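Local coordinates for protein exonuclease (PDB 3SYY) that digests double-stranded DNA with strict 5'-to-3' polarity as a magnesium-binding alkaline exonuclease of the lambda-exonuclease-like PDDEXK group, at residues A[74-79]-A[161-167]; A[67-72]-A[112-116]; A[14-20]-A[39-43]; A[139-143]-A[171-177]. One frame throughout, in Å; residues are numbered along the deposited sequence.

Contact 1 (A[74-79]-A[161-167])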
loop_
_atom_site.group_PDB
_atom_site.type_symbol
_atom_site.label_atom_id
_atom_site.label_comp_id
_atom_site.label_asym_id
_atom_site.label_seq_id
_atom_site.Cartn_x
_atom_site.Cartn_y
_atom_site.Cartn_z
ATOM N N ARG A 74 -20.166 -20.541 17.884
ATOM C CA ARG A 74 -21.170 -19.599 18.355
ATOM C C ARG A 74 -22.496 -19.723 17.603
ATOM O O ARG A 74 -23.593 -19.599 18.205
ATOM C CB ARG A 74 -20.658 -18.150 18.299
ATOM C CG ARG A 74 -21.659 -17.101 18.816
ATOM C CD ARG A 74 -21.868 -17.190 20.393
ATOM N NE ARG A 74 -22.524 -15.958 20.837
ATOM C CZ ARG A 74 -21.907 -14.852 21.280
ATOM N NH1 ARG A 74 -20.589 -14.808 21.451
ATOM N NH2 ARG A 74 -22.623 -13.783 21.594
ATOM N N TYR A 75 -22.420 -19.922 16.285
ATOM C CA TYR A 75 -23.645 -20.045 15.497
ATOM C C TYR A 75 -24.447 -21.269 15.972
ATOM O O TYR A 75 -25.654 -21.165 16.146
ATOM C CB TYR A 75 -23.303 -20.228 14.013
ATOM C CG TYR A 75 -24.449 -20.661 13.135
ATOM C CD1 TYR A 75 -25.393 -19.736 12.687
ATOM C CD2 TYR A 75 -24.585 -21.994 12.728
ATOM C CE1 TYR A 75 -26.408 -20.104 11.824
ATOM C CE2 TYR A 75 -25.631 -22.380 11.867
ATOM C CZ TYR A 75 -26.528 -21.434 11.425
ATOM O OH TYR A 75 -27.571 -21.731 10.569
ATOM N N ILE A 76 -23.792 -22.418 16.094
ATOM C CA ILE A 76 -24.460 -23.675 16.599
ATOM C C ILE A 76 -25.005 -23.462 18.038
ATOM O O ILE A 76 -26.113 -23.913 18.386
ATOM C CB ILE A 76 -23.519 -24.886 16.506
ATOM C CG1 ILE A 76 -23.056 -25.153 15.064
ATOM C CG2 ILE A 76 -24.186 -26.226 17.037
ATOM C CD1 ILE A 76 -21.716 -25.913 15.030
ATOM N N ILE A 77 -24.260 -22.748 18.871
ATOM C CA ILE A 77 -24.771 -22.401 20.224
ATOM C C ILE A 77 -26.052 -21.626 20.097
ATOM O O ILE A 77 -27.059 -21.974 20.757
ATOM C CB ILE A 77 -23.743 -21.604 21.035
ATOM C CG1 ILE A 77 -22.568 -22.511 21.358
ATOM C CG2 ILE A 77 -24.358 -21.033 22.316
ATOM C CD1 ILE A 77 -21.373 -21.756 21.947
ATOM N N GLU A 78 -26.055 -20.616 19.230
ATOM C CA GLU A 78 -27.200 -19.753 19.073
ATOM C C GLU A 78 -28.396 -20.424 18.395
ATOM O O GLU A 78 -29.547 -19.993 18.587
ATOM C CB GLU A 78 -26.837 -18.464 18.326
ATOM C CG GLU A 78 -25.746 -17.630 19.013
ATOM C CD GLU A 78 -26.260 -16.839 20.197
ATOM O OE1 GLU A 78 -25.437 -16.335 20.989
ATOM O OE2 GLU A 78 -27.495 -16.695 20.324
ATOM N N THR A 79 -28.157 -21.448 17.580
ATOM C CA THR A 79 -29.251 -21.920 16.745
ATOM C C THR A 79 -29.582 -23.380 16.981
ATOM O O THR A 79 -30.672 -23.810 16.657
ATOM C CB THR A 79 -28.925 -21.824 15.234
ATOM O OG1 THR A 79 -27.784 -22.649 14.970
ATOM C CG2 THR A 79 -28.712 -20.380 14.779
ATOM N N ASP A 161 -20.447 -8.825 24.863
ATOM C CA ASP A 161 -21.172 -10.034 24.495
ATOM C C ASP A 161 -22.371 -9.777 23.592
ATOM O O ASP A 161 -22.548 -10.501 22.606
ATOM C CB ASP A 161 -21.601 -10.883 25.716
ATOM C CG ASP A 161 -22.346 -12.165 25.274
ATOM O OD1 ASP A 161 -21.701 -13.099 24.707
ATOM O OD2 ASP A 161 -23.587 -12.205 25.431
ATOM N N ASP A 162 -23.161 -8.737 23.885
ATOM C CA ASP A 162 -24.394 -8.558 23.143
ATOM C C ASP A 162 -24.145 -7.908 21.764
ATOM O O ASP A 162 -25.091 -7.566 21.100
ATOM C CB ASP A 162 -25.438 -7.742 23.955
ATOM C CG ASP A 162 -24.928 -6.344 24.343
ATOM O OD1 ASP A 162 -25.652 -5.629 25.106
ATOM O OD2 ASP A 162 -23.800 -5.936 23.899
ATOM N N MET A 163 -22.877 -7.705 21.381
ATOM C CA MET A 163 -22.541 -7.194 20.024
ATOM C C MET A 163 -21.625 -8.118 19.221
ATOM O O MET A 163 -21.282 -7.790 18.099
ATOM C CB MET A 163 -21.829 -5.835 20.126
ATOM C CG MET A 163 -22.680 -4.738 20.651
ATOM S SD MET A 163 -21.728 -3.165 20.653
ATOM C CE MET A 163 -22.860 -2.095 21.543
ATOM N N GLN A 164 -21.233 -9.259 19.781
ATOM C CA GLN A 164 -20.233 -10.113 19.160
ATOM C C GLN A 164 -20.795 -10.869 17.949
ATOM O O GLN A 164 -20.040 -11.162 16.994
ATOM C CB GLN A 164 -19.691 -11.102 20.155
ATOM C CG GLN A 164 -18.840 -10.452 21.263
ATOM C CD GLN A 164 -18.404 -11.423 22.345
ATOM O OE1 GLN A 164 -17.558 -11.081 23.204
ATOM N NE2 GLN A 164 -18.984 -12.602 22.358
ATOM N N TYR A 165 -22.103 -11.182 17.996
ATOM C CA TYR A 165 -22.695 -12.153 17.065
ATOM C C TYR A 165 -23.826 -11.587 16.261
ATOM O O TYR A 165 -24.738 -10.970 16.829
ATOM C CB TYR A 165 -23.150 -13.394 17.835
ATOM C CG TYR A 165 -23.897 -14.384 16.983
ATOM C CD1 TYR A 165 -23.217 -15.320 16.204
ATOM C CD2 TYR A 165 -25.293 -14.402 16.994
ATOM C CE1 TYR A 165 -23.927 -16.267 15.431
ATOM C CE2 TYR A 165 -26.008 -15.321 16.262
ATOM C CZ TYR A 165 -25.340 -16.257 15.494
ATOM O OH TYR A 165 -26.125 -17.131 14.778
ATOM N N PHE A 166 -23.736 -11.718 14.921
ATOM C CA PHE A 166 -24.783 -11.234 14.033
ATOM C C PHE A 166 -25.078 -12.323 13.024
ATOM O O PHE A 166 -24.150 -12.971 12.497
ATOM C CB PHE A 166 -24.356 -9.951 13.280
ATOM C CG PHE A 166 -25.298 -9.568 12.163
ATOM C CD1 PHE A 166 -26.359 -8.740 12.411
ATOM C CD2 PHE A 166 -25.136 -10.094 10.873
ATOM C CE1 PHE A 166 -27.237 -8.395 11.421
ATOM C CE2 PHE A 166 -25.998 -9.766 9.866
ATOM C CZ PHE A 166 -27.040 -8.892 10.121
ATOM N N CYS A 167 -26.359 -12.548 12.765
ATOM C CA CYS A 167 -26.726 -13.565 11.781
ATOM C C CYS A 167 -28.005 -13.136 11.093
ATOM O O CYS A 167 -28.951 -12.602 11.762
ATOM C CB CYS A 167 -26.820 -14.949 12.399
ATOM S SG CYS A 167 -27.433 -16.252 11.261
#

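Contact 2 (A[67-72]-A[112-116]). With MG (magnesium ion), chain B.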
loop_
_atom_site.group_PDB
_atom_site.type_symbol
_atom_site.label_atom_id
_atom_site.label_comp_id
_atom_site.label_asym_id
_atom_site.label_seq_id
_atom_site.Cartn_x
_atom_site.Cartn_y
_atom_site.Cartn_z
ATOM N N LEU A 67 -10.274 -17.057 13.708
ATOM C CA LEU A 67 -11.519 -16.919 14.505
ATOM C C LEU A 67 -12.721 -17.675 13.915
ATOM O O LEU A 67 -13.765 -17.843 14.586
ATOM C CB LEU A 67 -11.902 -15.465 14.650
ATOM C CG LEU A 67 -12.854 -15.035 15.796
ATOM C CD1 LEU A 67 -12.202 -15.250 17.178
ATOM C CD2 LEU A 67 -13.232 -13.580 15.560
ATOM N N GLU A 68 -12.642 -18.079 12.662
ATOM C CA GLU A 68 -13.879 -18.591 12.048
ATOM C C GLU A 68 -14.450 -19.873 12.776
ATOM O O GLU A 68 -15.665 -20.018 12.895
ATOM C CB GLU A 68 -13.691 -18.738 10.527
ATOM C CG GLU A 68 -14.638 -19.654 9.747
ATOM C CD GLU A 68 -14.026 -19.968 8.355
ATOM O OE1 GLU A 68 -13.539 -18.989 7.681
ATOM O OE2 GLU A 68 -13.990 -21.188 7.996
ATOM N N PRO A 69 -13.591 -20.755 13.288
ATOM C CA PRO A 69 -14.226 -21.839 14.047
ATOM C C PRO A 69 -14.892 -21.424 15.367
ATOM O O PRO A 69 -15.722 -22.179 15.853
ATOM C CB PRO A 69 -13.089 -22.773 14.359
ATOM C CG PRO A 69 -11.825 -21.971 14.127
ATOM C CD PRO A 69 -12.143 -20.969 13.104
ATOM N N HIS A 70 -14.522 -20.265 15.916
ATOM C CA HIS A 70 -15.172 -19.742 17.124
ATOM C C HIS A 70 -16.526 -19.323 16.650
ATOM O O HIS A 70 -17.535 -19.610 17.315
ATOM C CB HIS A 70 -14.462 -18.510 17.708
ATOM C CG HIS A 70 -13.110 -18.760 18.325
ATOM N ND1 HIS A 70 -12.075 -19.425 17.687
ATOM C CD2 HIS A 70 -12.590 -18.304 19.492
ATOM C CE1 HIS A 70 -11.003 -19.416 18.460
ATOM N NE2 HIS A 70 -11.284 -18.724 19.551
ATOM N N ALA A 71 -16.569 -18.575 15.542
ATOM C CA ALA A 71 -17.826 -18.111 14.979
ATOM C C ALA A 71 -18.758 -19.281 14.639
ATOM O O ALA A 71 -19.977 -19.205 14.901
ATOM C CB ALA A 71 -17.591 -17.242 13.690
ATOM N N ARG A 72 -18.196 -20.315 14.030
ATOM C CA ARG A 72 -18.961 -21.526 13.677
ATOM C C ARG A 72 -19.588 -22.095 14.976
ATOM O O ARG A 72 -20.781 -22.415 14.988
ATOM C CB ARG A 72 -18.100 -22.613 12.992
ATOM C CG ARG A 72 -18.956 -23.793 12.393
ATOM C CD ARG A 72 -18.092 -24.817 11.537
ATOM N NE ARG A 72 -17.670 -24.184 10.265
ATOM C CZ ARG A 72 -16.469 -23.639 10.019
ATOM N NH1 ARG A 72 -15.494 -23.659 10.935
ATOM N NH2 ARG A 72 -16.230 -23.064 8.847
ATOM N N GLU A 112 -22.277 -18.884 5.822
ATOM C CA GLU A 112 -21.061 -18.167 5.322
ATOM C C GLU A 112 -20.693 -17.259 6.499
ATOM O O GLU A 112 -21.550 -16.513 6.989
ATOM C CB GLU A 112 -21.403 -17.295 4.104
ATOM C CG GLU A 112 -20.213 -16.292 3.730
ATOM C CD GLU A 112 -18.917 -17.048 3.398
ATOM O OE1 GLU A 112 -19.009 -18.228 2.955
ATOM O OE2 GLU A 112 -17.763 -16.494 3.613
ATOM N N ILE A 113 -19.460 -17.386 6.969
ATOM C CA ILE A 113 -18.958 -16.665 8.138
ATOM C C ILE A 113 -17.977 -15.538 7.743
ATOM O O ILE A 113 -17.024 -15.766 6.967
ATOM C CB ILE A 113 -18.209 -17.652 9.032
ATOM C CG1 ILE A 113 -19.188 -18.724 9.604
ATOM C CG2 ILE A 113 -17.457 -16.919 10.204
ATOM C CD1 ILE A 113 -18.461 -19.864 10.284
ATOM N N LYS A 114 -18.184 -14.343 8.309
ATOM C CA LYS A 114 -17.154 -13.296 8.239
ATOM C C LYS A 114 -16.650 -12.986 9.646
ATOM O O LYS A 114 -17.459 -12.898 10.627
ATOM C CB LYS A 114 -17.718 -12.030 7.583
ATOM C CG LYS A 114 -18.422 -12.214 6.240
ATOM C CD LYS A 114 -17.571 -12.950 5.219
ATOM C CE LYS A 114 -18.283 -13.031 3.833
ATOM N NZ LYS A 114 -17.428 -13.909 2.895
ATOM N N CYS A 115 -15.326 -12.800 9.772
ATOM C CA CYS A 115 -14.723 -12.311 11.006
ATOM C C CYS A 115 -13.837 -11.105 10.677
ATOM O O CYS A 115 -12.613 -11.249 10.619
ATOM C CB CYS A 115 -13.859 -13.387 11.643
ATOM S SG CYS A 115 -14.873 -14.878 12.243
ATOM N N PRO A 116 -14.454 -9.940 10.494
ATOM C CA PRO A 116 -13.803 -8.837 9.924
ATOM C C PRO A 116 -13.283 -7.876 10.977
ATOM O O PRO A 116 -13.275 -8.194 12.190
ATOM C CB PRO A 116 -14.939 -8.201 9.131
ATOM C CG PRO A 116 -16.102 -8.269 10.186
ATOM C CD PRO A 116 -15.898 -9.689 10.699
HETATM MG MG MG B . -16.098 -17.041 5.119
HETATM O O HOH W 1 -14.423 -18.565 5.174
HETATM O O HOH W 2 -14.812 -15.275 4.264
#

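Contact 3 (A[14-20]-A[39-43])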
loop_
_atom_site.group_PDB
_atom_site.type_symbol
_atom_site.label_atom_id
_atom_site.label_comp_id
_atom_site.label_asym_id
_atom_site.label_seq_id
_atom_site.Cartn_x
_atom_site.Cartn_y
_atom_site.Cartn_z
ATOM N N GLY A 14 -7.485 -22.245 -11.402
ATOM C CA GLY A 14 -8.124 -21.972 -12.670
ATOM C C GLY A 14 -9.637 -21.815 -12.655
ATOM O O GLY A 14 -10.224 -21.567 -13.690
ATOM N N LYS A 15 -10.277 -21.925 -11.486
ATOM C CA LYS A 15 -11.757 -21.869 -11.427
ATOM C C LYS A 15 -12.254 -20.517 -10.967
ATOM O O LYS A 15 -11.597 -19.839 -10.181
ATOM C CB LYS A 15 -12.317 -22.943 -10.485
ATOM C CG LYS A 15 -12.074 -24.370 -10.944
ATOM C CD LYS A 15 -12.685 -25.381 -9.951
ATOM C CE LYS A 15 -12.466 -26.771 -10.413
ATOM N NZ LYS A 15 -12.817 -27.728 -9.322
ATOM N N VAL A 16 -13.410 -20.108 -11.485
ATOM C CA VAL A 16 -14.155 -19.023 -10.920
ATOM C C VAL A 16 -14.728 -19.532 -9.581
ATOM O O VAL A 16 -15.314 -20.614 -9.534
ATOM C CB VAL A 16 -15.274 -18.575 -11.836
ATOM C CG1 VAL A 16 -16.158 -17.526 -11.149
ATOM C CG2 VAL A 16 -14.674 -17.986 -13.130
ATOM N N THR A 17 -14.514 -18.777 -8.501
ATOM C CA THR A 17 -15.069 -19.204 -7.214
ATOM C C THR A 17 -16.143 -18.226 -6.748
ATOM O O THR A 17 -16.188 -17.064 -7.164
ATOM C CB THR A 17 -13.995 -19.370 -6.130
ATOM O OG1 THR A 17 -13.254 -18.136 -6.023
ATOM C CG2 THR A 17 -13.046 -20.527 -6.452
ATOM N N ALA A 18 -17.027 -18.705 -5.877
ATOM C CA ALA A 18 -18.122 -17.876 -5.376
ATOM C C ALA A 18 -17.598 -16.548 -4.753
ATOM O O ALA A 18 -18.204 -15.508 -4.912
ATOM C CB ALA A 18 -18.922 -18.674 -4.294
ATOM N N SER A 19 -16.475 -16.616 -4.062
ATOM C CA SER A 19 -15.929 -15.424 -3.380
ATOM C C SER A 19 -15.480 -14.334 -4.362
ATOM O O SER A 19 -15.236 -13.198 -3.961
ATOM C CB SER A 19 -14.775 -15.824 -2.474
ATOM O OG SER A 19 -13.800 -16.510 -3.232
ATOM N N ARG A 20 -15.411 -14.670 -5.657
ATOM C CA ARG A 20 -14.936 -13.703 -6.643
ATOM C C ARG A 20 -15.993 -13.359 -7.649
ATOM O O ARG A 20 -15.753 -12.600 -8.611
ATOM C CB ARG A 20 -13.688 -14.249 -7.374
ATOM C CG ARG A 20 -12.507 -14.599 -6.435
ATOM C CD ARG A 20 -11.967 -13.346 -5.696
ATOM N NE ARG A 20 -11.371 -12.329 -6.581
ATOM C CZ ARG A 20 -10.158 -12.396 -7.147
ATOM N NH1 ARG A 20 -9.327 -13.413 -6.931
ATOM N NH2 ARG A 20 -9.751 -11.394 -7.931
ATOM N N TYR A 39 -9.267 -10.180 -12.576
ATOM C CA TYR A 39 -9.540 -11.580 -12.197
ATOM C C TYR A 39 -9.313 -12.497 -13.400
ATOM O O TYR A 39 -8.750 -13.549 -13.266
ATOM C CB TYR A 39 -11.002 -11.704 -11.717
ATOM C CG TYR A 39 -11.356 -13.032 -11.091
ATOM C CD1 TYR A 39 -10.438 -13.721 -10.312
ATOM C CD2 TYR A 39 -12.631 -13.580 -11.263
ATOM C CE1 TYR A 39 -10.783 -14.945 -9.715
ATOM C CE2 TYR A 39 -12.967 -14.782 -10.674
ATOM C CZ TYR A 39 -12.079 -15.453 -9.922
ATOM O OH TYR A 39 -12.433 -16.652 -9.351
ATOM N N MET A 40 -9.793 -12.078 -14.565
ATOM C CA MET A 40 -9.585 -12.872 -15.801
ATOM C C MET A 40 -8.079 -13.170 -15.993
ATOM O O MET A 40 -7.682 -14.320 -16.181
ATOM C CB MET A 40 -10.217 -12.104 -16.942
ATOM C CG MET A 40 -9.686 -12.429 -18.292
ATOM S SD MET A 40 -10.754 -13.580 -19.061
ATOM C CE MET A 40 -12.296 -12.681 -19.160
ATOM N N ALA A 41 -7.229 -12.135 -15.828
ATOM C CA ALA A 41 -5.780 -12.282 -15.944
ATOM C C ALA A 41 -5.264 -13.256 -14.896
ATOM O O ALA A 41 -4.423 -14.124 -15.175
ATOM C CB ALA A 41 -5.084 -10.890 -15.837
ATOM N N GLU A 42 -5.794 -13.172 -13.669
ATOM C CA GLU A 42 -5.368 -14.085 -12.638
ATOM C C GLU A 42 -5.664 -15.541 -13.022
ATOM O O GLU A 42 -4.843 -16.443 -12.788
ATOM C CB GLU A 42 -6.166 -13.835 -11.330
ATOM C CG GLU A 42 -5.572 -12.932 -10.304
ATOM C CD GLU A 42 -6.568 -12.745 -9.140
ATOM O OE1 GLU A 42 -7.168 -11.665 -9.067
ATOM O OE2 GLU A 42 -6.758 -13.714 -8.389
ATOM N N LEU A 43 -6.873 -15.790 -13.513
ATOM C CA LEU A 43 -7.259 -17.173 -13.850
ATOM C C LEU A 43 -6.490 -17.680 -15.117
ATOM O O LEU A 43 -6.115 -18.854 -15.194
ATOM C CB LEU A 43 -8.754 -17.232 -14.061
ATOM C CG LEU A 43 -9.567 -16.909 -12.790
ATOM C CD1 LEU A 43 -11.029 -17.281 -13.035
ATOM C CD2 LEU A 43 -9.047 -17.700 -11.659
HETATM O O HOH W 3 -10.981 -17.736 -7.571
#

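Contact 4 (A[139-143]-A[171-177])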
loop_
_atom_site.group_PDB
_atom_site.type_symbol
_atom_site.label_atom_id
_atom_site.label_comp_id
_atom_site.label_asym_id
_atom_site.label_seq_id
_atom_site.Cartn_x
_atom_site.Cartn_y
_atom_site.Cartn_z
ATOM N N GLN A 139 -25.442 -16.424 -3.078
ATOM C CA GLN A 139 -26.356 -16.947 -4.129
ATOM C C GLN A 139 -25.610 -17.966 -4.962
ATOM O O GLN A 139 -26.180 -18.991 -5.346
ATOM C CB GLN A 139 -26.937 -15.830 -4.990
ATOM C CG GLN A 139 -27.925 -14.905 -4.222
ATOM C CD GLN A 139 -29.211 -15.675 -3.743
ATOM O OE1 GLN A 139 -29.462 -16.824 -4.164
ATOM N NE2 GLN A 139 -29.973 -15.050 -2.839
ATOM N N THR A 140 -24.313 -17.717 -5.222
ATOM C CA THR A 140 -23.484 -18.674 -5.950
ATOM C C THR A 140 -23.267 -19.948 -5.194
ATOM O O THR A 140 -23.240 -21.038 -5.786
ATOM C CB THR A 140 -22.076 -18.082 -6.253
ATOM O OG1 THR A 140 -22.231 -16.887 -7.032
ATOM C CG2 THR A 140 -21.191 -19.102 -6.985
ATOM N N GLN A 141 -23.084 -19.848 -3.882
ATOM C CA GLN A 141 -22.939 -21.058 -3.070
ATOM C C GLN A 141 -24.238 -21.912 -3.160
ATOM O O GLN A 141 -24.170 -23.143 -3.296
ATOM C CB GLN A 141 -22.683 -20.682 -1.604
ATOM C CG GLN A 141 -21.277 -20.281 -1.280
ATOM C CD GLN A 141 -21.201 -19.492 0.049
ATOM O OE1 GLN A 141 -20.116 -19.104 0.496
ATOM N NE2 GLN A 141 -22.342 -19.292 0.675
ATOM N N MET A 142 -25.380 -21.230 -3.140
ATOM C CA MET A 142 -26.704 -21.876 -3.338
ATOM C C MET A 142 -26.844 -22.501 -4.748
ATOM O O MET A 142 -27.278 -23.656 -4.886
ATOM C CB MET A 142 -27.819 -20.888 -3.026
ATOM C CG MET A 142 -27.955 -20.741 -1.506
ATOM S SD MET A 142 -29.314 -19.706 -0.958
ATOM C CE MET A 142 -28.650 -18.052 -0.907
ATOM N N ALA A 143 -26.389 -21.757 -5.757
ATOM C CA ALA A 143 -26.287 -22.261 -7.148
ATOM C C ALA A 143 -25.509 -23.541 -7.241
ATOM O O ALA A 143 -25.985 -24.524 -7.861
ATOM C CB ALA A 143 -25.691 -21.230 -8.049
ATOM N N GLU A 171 -32.304 -15.967 1.544
ATOM C CA GLU A 171 -33.039 -17.015 0.828
ATOM C C GLU A 171 -32.529 -17.111 -0.613
ATOM O O GLU A 171 -32.264 -16.082 -1.230
ATOM C CB GLU A 171 -34.550 -16.662 0.787
ATOM C CG GLU A 171 -35.267 -16.636 2.172
ATOM C CD GLU A 171 -35.342 -18.010 2.838
ATOM O OE1 GLU A 171 -35.164 -18.069 4.063
ATOM O OE2 GLU A 171 -35.535 -19.051 2.157
ATOM N N ARG A 172 -32.437 -18.325 -1.148
ATOM C CA ARG A 172 -32.183 -18.555 -2.604
ATOM C C ARG A 172 -32.957 -17.605 -3.525
ATOM O O ARG A 172 -34.180 -17.496 -3.408
ATOM C CB ARG A 172 -32.527 -20.001 -2.963
ATOM C CG ARG A 172 -32.261 -20.364 -4.421
ATOM C CD ARG A 172 -32.470 -21.842 -4.672
ATOM N NE ARG A 172 -31.947 -22.202 -5.984
ATOM C CZ ARG A 172 -30.882 -22.965 -6.188
ATOM N NH1 ARG A 172 -30.246 -23.506 -5.175
ATOM N NH2 ARG A 172 -30.472 -23.212 -7.433
ATOM N N ASP A 173 -32.256 -16.900 -4.425
ATOM C CA ASP A 173 -32.904 -16.025 -5.413
ATOM C C ASP A 173 -32.603 -16.611 -6.817
ATOM O O ASP A 173 -31.491 -16.437 -7.360
ATOM C CB ASP A 173 -32.380 -14.602 -5.297
ATOM C CG ASP A 173 -33.062 -13.634 -6.250
ATOM O OD1 ASP A 173 -33.725 -14.063 -7.212
ATOM O OD2 ASP A 173 -32.961 -12.411 -6.033
ATOM N N ASP A 174 -33.577 -17.315 -7.386
ATOM C CA ASP A 174 -33.386 -17.949 -8.706
ATOM C C ASP A 174 -33.126 -16.965 -9.849
ATOM O O ASP A 174 -32.353 -17.275 -10.747
ATOM C CB ASP A 174 -34.547 -18.915 -9.044
ATOM C CG ASP A 174 -34.475 -20.206 -8.252
ATOM O OD1 ASP A 174 -35.522 -20.845 -8.055
ATOM O OD2 ASP A 174 -33.371 -20.604 -7.828
ATOM N N ALA A 175 -33.729 -15.785 -9.809
ATOM C CA ALA A 175 -33.427 -14.766 -10.811
ATOM C C ALA A 175 -31.985 -14.302 -10.759
ATOM O O ALA A 175 -31.333 -14.183 -11.824
ATOM C CB ALA A 175 -34.360 -13.569 -10.688
ATOM N N LEU A 176 -31.474 -14.034 -9.545
ATOM C CA LEU A 176 -30.089 -13.579 -9.419
ATOM C C LEU A 176 -29.147 -14.706 -9.797
ATOM O O LEU A 176 -28.142 -14.469 -10.477
ATOM C CB LEU A 176 -29.761 -13.045 -8.012
ATOM C CG LEU A 176 -28.357 -12.407 -7.859
ATOM C CD1 LEU A 176 -28.052 -11.378 -8.936
ATOM C CD2 LEU A 176 -28.181 -11.777 -6.485
ATOM N N ILE A 177 -29.451 -15.917 -9.340
ATOM C CA ILE A 177 -28.682 -17.063 -9.722
ATOM C C ILE A 177 -28.617 -17.217 -11.278
ATOM O O ILE A 177 -27.552 -17.476 -11.807
ATOM C CB ILE A 177 -29.204 -18.329 -9.010
ATOM C CG1 ILE A 177 -28.806 -18.291 -7.516
ATOM C CG2 ILE A 177 -28.694 -19.630 -9.678
ATOM C CD1 ILE A 177 -29.394 -19.441 -6.696
HETATM O O HOH W 4 -28.621 -25.131 -7.646
#

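Contact 1 (A[74-79]-A[161-167])
Arg74 faces Asp161 through charge rather than a directed bond: NH2 lies 3.3 Å from Asp161 OD1, but that oxygen stands well out of the guanidinium plane. The same Arg74 NH2 makes a weak hydrogen bond to Asp161 O. The group is set by its own helix, where Arg74 NE meets Glu78 OE1 at 2.9 Å, nearly in the guanidinium plane and on the oxygen's anti lone pair, so Arg74, Glu78 and Asp161 form one salt-bridge network.

Tyr165 lies beneath this network. Its CB sits over one face of the guanidinium, and Arg74 CG, anti to the backbone N (chi1 -179°), comes to 3.5 Å from Tyr165 CD1; the bend at chi2 then directs the chain towards Asp161 and Glu78. Glu78 CG makes a CH-pi contact over the ring face, 3.8 Å from the Tyr165 centroid. Farther along, Tyr165 OH reaches Tyr75 CD1 (3.4 Å), while Cys167 SG approaches the Tyr75 ring at its edge, 4.0 Å from CE1. Tyr75 OH itself is hydrogen-bonded to Asp151.

Segments 74-79 and 165-167 cross at 71°: a helix packed over the sheet strand outermost within this chain, in the PDDEXK nuclease fold, with a salt-bridge network at the surface.

Contact 2 (A[67-72]-A[112-116])
This is an apolar helix-on-sheet contact beside a magnesium site, with Ile113 of strand 109-114 and Cys115 just beyond it pressed against helix 59-79. No hydrogen bond crosses it directly. Ile113 CG2 meets Ala71 CB at 3.5 Å, and its CD1 runs on between Glu68 CG and Arg72 CB, both at 3.9 Å. With CG1 beside the backbone N (chi1 -65°), the CD1 methyl also comes over one face of the Arg72 guanidinium. Cys115 SG packs on Glu68 CA, Leu67 CB and Ala71 CB.

The far side of the strand is polar. Magnesium is bound by Glu112 OE2 at 2.3 Å and by Ile113 O at 2.4 Å, so Ile113 faces the helix with its side chain and the metal with its carbonyl. Glu68 joins this site through water: a metal-bound water donates to Glu68 OE1 (2.7 Å), while Glu68 OE2 accepts from Arg72 NH2, in line with a second-shell role. Lys114 NZ bonds Glu112 OE2 at 2.7 Å and also Gln137; Glu112-Ile113-Lys114 matches the E-X-K part of the PD-(D/E)XK signature.

Asp102 is another protein ligand of this ion, and its backbone O accepts from Arg72. Strand 109-114 pairs with strand 149-155, whose Tyr155 also touches Leu67 and Ala71, and helix 132-145 lies against Glu112.

Contact 3 (A[14-20]-A[39-43])
Tyr39 opens the contact, its ring driven into the bend of segment 14-20 with CG anti to the backbone N (chi1 -171°). The hydroxyl OH accepts from Thr17 N at 3.1 Å, a donor near the ring plane. A water at the ring edge lies 2.5 Å from Tyr39 OH and 2.8 Å from Thr17 OG1, tying the two side chains together. Arg20 folds over one ring face: its CB comes 3.2 Å from Tyr39 CZ, and successive bends at chi2 and chi3 bring the guanidinium back over the rim near CD1, the two planes 41° apart.

Glu42, one turn on, receives that guanidinium end-on. Arg20 NH2 bonds Glu42 OE1 at 2.8 Å and NH1 bonds OE2 at 3.0 Å, both almost straight and on the syn sides of the carboxylate. Leu43 then supports the opposite face of Tyr39 with CD1, which also touches Val16 CG2 at 3.7 Å; its CD2 rests near Lys15 O.

Asp23 holds Arg20 NE as well, so the guanidinium is gripped by two carboxylates. Such a paired grip probably fixes its rotation and keeps its charge neutralised, while the tyrosine hydroxyl satisfies the backbone N-H of Thr17 in strand 16-17.

Contact 4 (A[139-143]-A[171-177])
Gln139 has more surface buried here than any other residue, and its amide works like a backbone unit. OE1 accepts from Asp173 N at 2.8 Å with a straight N-H, though the donor stands above the carbonyl plane, and NE2 donates to Glu171 O at 3.0 Å, in the plane of the amide. The bend at chi2 (-64°) turns this amide along the chain leaving strand 165-171, and the two bonds fix which way round it lies. Gln139 CG meanwhile meets Leu176 CD2.

Met142 lies alongside the same chain, its SD 3.4 Å from Arg172 N and its CE by Glu171 C. Ile177 packs on helix 132-145: CG1 and CD1 rest against Gln139 O, and CG2 meets Ala143 CB at 3.8 Å.

Arg172 extends from CG to NE across Met142. Its NH1 gives a weak bond to Met142 O, a water joins NH2 to Ala143 O, and Asp174 OD2 takes NE at 2.8 Å on its syn lone pair, while Ile177 CD1 lies over one guanidinium face. Arg147 O is a further acceptor for NH1.

Asp173 is the N-cap of helix 174-205, accepting weakly from Leu176 N. The contact thus joins the start of that helix to helix 132-145. Ile180 continues the packing onto Gln139 and Thr140, while Leu110 of strand 109-114 touches Met142.

Contact 1 is a surface contact, whereas contacts 2, 3 and 4 are partly buried. Contacts 1 and 2 share helix 59-79 and one mixed sheet, the first at a strand outermost within the chain with a charged rim, the second on an inner strand with an apolar interface backed by metal. Contact 3 lies on the other side of the chain's centre, its centre about 32 Å from that of contact 1, and combines a buried tyrosine with a paired salt bridge. Contact 4 relies on amide-to-backbone bonds where strand 165-171 hands over to helix 174-205. It touches contact 3, Thr140 against Ala18, and its helix 132-145 also packs against Glu112 of contact 2.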